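Local coordinates for protein uronate dehydrogenase (Agrobacterium tumefaciens, PDB 3RFX) that oxidises hexuronic acids such as glucuronate and galacturonate with NAD as the cofactor, probably yielding aldarolactones, at residues N56-M61 with Y95-A100; M149-D152 with Q156-A159. The protein carries 1 engineered substitution. All blocks are in the same frame, centred on the assembly; numbering follows the deposited sequence.

Contact 1: N56-M61 with Y95-A100; sequences NAVNAM and YEAARA
N59 and A97 mark the closest backbone approach of segments 56-61 and 95-100, with their CA atoms 4.7 Å apart. Both segments are helical. Their axes come within 8.5 Å and run in broadly the same direction, with a signed crossing angle of -45°. The buried area is small, 135 Å², and the small methyl of A97 probably lets the backbone of N59 come this near. A97 carries the contact. Its CB points at the other helix and rests on the backbone of N59, 3.8 Å from N59 CA. The same methyl meets one branch of V58, with V58 CG1 3.9 Å from A97 CB. This is plain apolar packing. V58 CG1 lies anti to the backbone N (chi1 175°), a torsion that turns this branch to A97. V58 also packs on N93, one turn before A97 on the same helix.

N59 reaches across to the partner helix, where its amide ND2 lies 4.1 Å from A100 CB, a van der Waals contact. The other end of that amide is used beyond the segments, where OD1 is hydrogen-bonded to H101 NE2. On another side of helix 80-100, E96 and R99 form a salt bridge one turn apart. R99 grips the carboxylate side-on, with NH2 2.8 Å from E96 OE1 and NE 2.9 Å from E96 OE2. OE1 also forms a salt bridge with K265 of the second subunit, so this pair belongs to the subunit interface.

Helix 55-62 joins strands 45-49 and 67-70, and helix 80-100 joins 67-70 and 105-111. The contact thus packs the helices of two successive beta-alpha-beta crossovers side by side on one face of the parallel sheet, as in a Rossmann fold.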
# COMPACT_ATOMS: atom_id res chain seq x y z
N ASN A 56 -11.97 -42.32 -12.71
CA ASN A 56 -12.95 -43.22 -12.10
C ASN A 56 -12.51 -43.67 -10.72
O ASN A 56 -13.32 -43.74 -9.80
CB ASN A 56 -13.21 -44.43 -12.99
CG ASN A 56 -13.98 -44.08 -14.25
OD1 ASN A 56 -14.61 -43.03 -14.34
ND2 ASN A 56 -13.92 -44.97 -15.24
N ALA A 57 -11.23 -44.00 -10.57
CA ALA A 57 -10.73 -44.41 -9.27
C ALA A 57 -10.83 -43.26 -8.26
O ALA A 57 -11.24 -43.46 -7.12
CB ALA A 57 -9.31 -44.92 -9.38
N VAL A 58 -10.46 -42.06 -8.69
CA VAL A 58 -10.54 -40.90 -7.81
C VAL A 58 -11.98 -40.61 -7.37
O VAL A 58 -12.24 -40.35 -6.20
CB VAL A 58 -9.90 -39.65 -8.47
CG1 VAL A 58 -10.10 -38.43 -7.59
CG2 VAL A 58 -8.41 -39.90 -8.69
N ASN A 59 -12.91 -40.68 -8.31
CA ASN A 59 -14.33 -40.56 -7.96
C ASN A 59 -14.73 -41.51 -6.83
O ASN A 59 -15.35 -41.09 -5.84
CB ASN A 59 -15.21 -40.77 -9.19
CG ASN A 59 -16.67 -40.42 -8.93
OD1 ASN A 59 -17.37 -41.13 -8.20
ND2 ASN A 59 -17.12 -39.32 -9.52
N ALA A 60 -14.37 -42.78 -6.95
CA ALA A 60 -14.67 -43.77 -5.91
C ALA A 60 -13.95 -43.46 -4.60
O ALA A 60 -14.51 -43.64 -3.51
CB ALA A 60 -14.33 -45.17 -6.40
N MET A 61 -12.71 -43.00 -4.70
CA MET A 61 -11.92 -42.63 -3.53
C MET A 61 -12.62 -41.55 -2.71
O MET A 61 -12.68 -41.62 -1.49
CB MET A 61 -10.53 -42.15 -3.97
CG MET A 61 -9.58 -41.82 -2.83
SD MET A 61 -8.04 -41.12 -3.45
CE MET A 61 -8.67 -39.71 -4.36
N TYR A 95 -10.74 -32.50 -7.89
CA TYR A 95 -11.75 -31.43 -7.78
C TYR A 95 -13.08 -31.83 -8.44
O TYR A 95 -14.16 -31.55 -7.90
CB TYR A 95 -11.20 -30.06 -8.25
CG TYR A 95 -10.51 -29.40 -7.08
CD1 TYR A 95 -11.18 -28.47 -6.30
CD2 TYR A 95 -9.24 -29.80 -6.68
CE1 TYR A 95 -10.58 -27.90 -5.17
CE2 TYR A 95 -8.63 -29.24 -5.56
CZ TYR A 95 -9.30 -28.30 -4.81
OH TYR A 95 -8.70 -27.76 -3.70
N GLU A 96 -12.99 -32.50 -9.58
CA GLU A 96 -14.17 -33.04 -10.23
C GLU A 96 -14.89 -34.07 -9.35
O GLU A 96 -16.12 -34.08 -9.26
CB GLU A 96 -13.82 -33.62 -11.60
CG GLU A 96 -13.80 -32.58 -12.69
CD GLU A 96 -15.12 -31.83 -12.77
OE1 GLU A 96 -16.11 -32.43 -13.24
OE2 GLU A 96 -15.19 -30.65 -12.35
N ALA A 97 -14.11 -34.91 -8.67
CA ALA A 97 -14.69 -35.92 -7.80
C ALA A 97 -15.38 -35.28 -6.60
O ALA A 97 -16.47 -35.69 -6.20
CB ALA A 97 -13.64 -36.90 -7.35
N ALA A 98 -14.75 -34.27 -6.03
CA ALA A 98 -15.35 -33.56 -4.91
C ALA A 98 -16.64 -32.88 -5.37
O ALA A 98 -17.63 -32.87 -4.66
CB ALA A 98 -14.37 -32.53 -4.34
N ARG A 99 -16.61 -32.31 -6.57
CA ARG A 99 -17.76 -31.56 -7.07
C ARG A 99 -18.95 -32.51 -7.25
O ARG A 99 -20.11 -32.11 -7.09
CB ARG A 99 -17.41 -30.86 -8.38
CG ARG A 99 -18.55 -30.01 -8.93
CD ARG A 99 -18.10 -29.12 -10.08
NE ARG A 99 -17.83 -29.86 -11.31
CZ ARG A 99 -18.76 -30.19 -12.20
NH1 ARG A 99 -20.03 -29.84 -11.99
NH2 ARG A 99 -18.43 -30.86 -13.30
N ALA A 100 -18.66 -33.77 -7.56
CA ALA A 100 -19.69 -34.78 -7.78
C ALA A 100 -20.20 -35.40 -6.48
O ALA A 100 -21.23 -36.09 -6.49
CB ALA A 100 -19.16 -35.87 -8.72

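Contact 2: M149-D152 with Q156-A159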
# COMPACT_ATOMS: atom_id res chain seq x y z
N MET A 149 -10.57 -21.31 -8.78
CA MET A 149 -11.63 -21.32 -9.80
C MET A 149 -12.85 -22.12 -9.33
O MET A 149 -13.99 -21.66 -9.48
CB MET A 149 -11.09 -21.83 -11.14
CG MET A 149 -12.08 -21.75 -12.31
SD MET A 149 -13.13 -23.23 -12.38
CE MET A 149 -11.96 -24.43 -13.04
N TYR A 150 -12.63 -23.31 -8.76
CA TYR A 150 -13.75 -24.09 -8.23
C TYR A 150 -14.43 -23.38 -7.06
O TYR A 150 -15.63 -23.54 -6.85
CB TYR A 150 -13.34 -25.51 -7.82
CG TYR A 150 -13.26 -26.48 -8.99
CD1 TYR A 150 -14.21 -27.49 -9.15
CD2 TYR A 150 -12.23 -26.38 -9.93
CE1 TYR A 150 -14.14 -28.38 -10.22
CE2 TYR A 150 -12.16 -27.26 -11.00
CZ TYR A 150 -13.11 -28.26 -11.14
OH TYR A 150 -13.02 -29.13 -12.21
N PHE A 151 -13.67 -22.60 -6.30
CA PHE A 151 -14.29 -21.82 -5.24
C PHE A 151 -15.21 -20.72 -5.79
O PHE A 151 -16.36 -20.59 -5.36
CB PHE A 151 -13.28 -21.19 -4.29
CG PHE A 151 -13.90 -20.21 -3.34
CD1 PHE A 151 -14.75 -20.65 -2.34
CD2 PHE A 151 -13.65 -18.85 -3.46
CE1 PHE A 151 -15.35 -19.74 -1.47
CE2 PHE A 151 -14.24 -17.94 -2.59
CZ PHE A 151 -15.09 -18.39 -1.60
N ASP A 152 -14.69 -19.91 -6.71
CA ASP A 152 -15.50 -18.83 -7.31
C ASP A 152 -16.68 -19.37 -8.12
O ASP A 152 -17.73 -18.74 -8.17
CB ASP A 152 -14.65 -17.92 -8.19
CG ASP A 152 -13.81 -16.94 -7.39
OD1 ASP A 152 -14.30 -16.45 -6.35
OD2 ASP A 152 -12.67 -16.66 -7.83
N GLN A 156 -16.73 -24.50 -3.81
CA GLN A 156 -15.86 -25.50 -3.18
C GLN A 156 -14.81 -24.78 -2.31
O GLN A 156 -14.12 -23.89 -2.80
CB GLN A 156 -15.16 -26.33 -4.27
CG GLN A 156 -14.01 -27.22 -3.76
CD GLN A 156 -14.50 -28.41 -2.95
OE1 GLN A 156 -15.26 -29.23 -3.46
NE2 GLN A 156 -14.07 -28.50 -1.69
N GLU A 157 -14.70 -25.16 -1.04
CA GLU A 157 -13.76 -24.51 -0.13
C GLU A 157 -12.48 -25.32 0.06
O GLU A 157 -12.52 -26.55 0.21
CB GLU A 157 -14.41 -24.25 1.23
CG GLU A 157 -15.62 -23.31 1.16
CD GLU A 157 -16.19 -23.00 2.54
OE1 GLU A 157 -16.80 -23.91 3.14
OE2 GLU A 157 -16.01 -21.87 3.02
N THR A 158 -11.34 -24.62 0.05
CA THR A 158 -10.03 -25.26 0.12
C THR A 158 -9.09 -24.37 0.94
O THR A 158 -9.07 -23.15 0.74
CB THR A 158 -9.40 -25.40 -1.29
OG1 THR A 158 -10.24 -26.17 -2.16
CG2 THR A 158 -7.99 -26.04 -1.23
N ALA A 159 -8.34 -24.95 1.85
CA ALA A 159 -7.22 -24.24 2.47
C ALA A 159 -5.97 -24.53 1.65
O ALA A 159 -5.58 -25.69 1.52
CB ALA A 159 -7.01 -24.71 3.92
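F151 and Q156 meet at the turn that leads from helix 135-154 into strand 158-163, the second half of a beta-alpha-beta unit of the Rossmann fold. The chain reverses here and Q156 comes back beside the last turns of the helix. Its backbone N makes a weak hydrogen bond to Y150 O, 3.4 Å long with an N-H...O angle of 144°. Next to it the CB atoms of Y150 and Q156 pack at 4.1 Å.

The carbonyl of Q156 faces F151. Q156 O lies 3.2 Å from F151 CA in a CA-H...O contact, and it also meets the phenyl ring at its edge, in the ring plane, 3.3 Å from CD1 of F151. F151 has CG anti to its backbone nitrogen (chi1 171°), which carries the ring past this oxygen to lie near E157. There F151 CE1 is 4.4 Å from E157 CG. The carboxylate of E157 is bound elsewhere, to R105 and to the backbone N atoms of L198 and G199.

The Q156 side chain bends at chi2 (71°). Its NE2 bonds to P104 O and also to E157 O at 3.1 Å, approaching from above that carbonyl plane.

Contacts 1 and 2 have centres 15 Å apart and meet directly; helix 80-100 lies between helix 55-62 and the turn of contact 2. Two probable hydrogen bonds join them: E96 OE2 to Y150 OH at 2.7 Å, and Y95 OH to T158 OG1, also at 2.7 Å. The Y95 and Y150 rings meet with planes at about 55°. Packing adds Y95 CE1 on Q156 CG at 3.8 Å. Both contacts also touch the second subunit, where I263 packs on E96, R99 and Y150. Of contact 1, the V58 side chain comes to about 7 Å from the bound NAD, too far for direct contact.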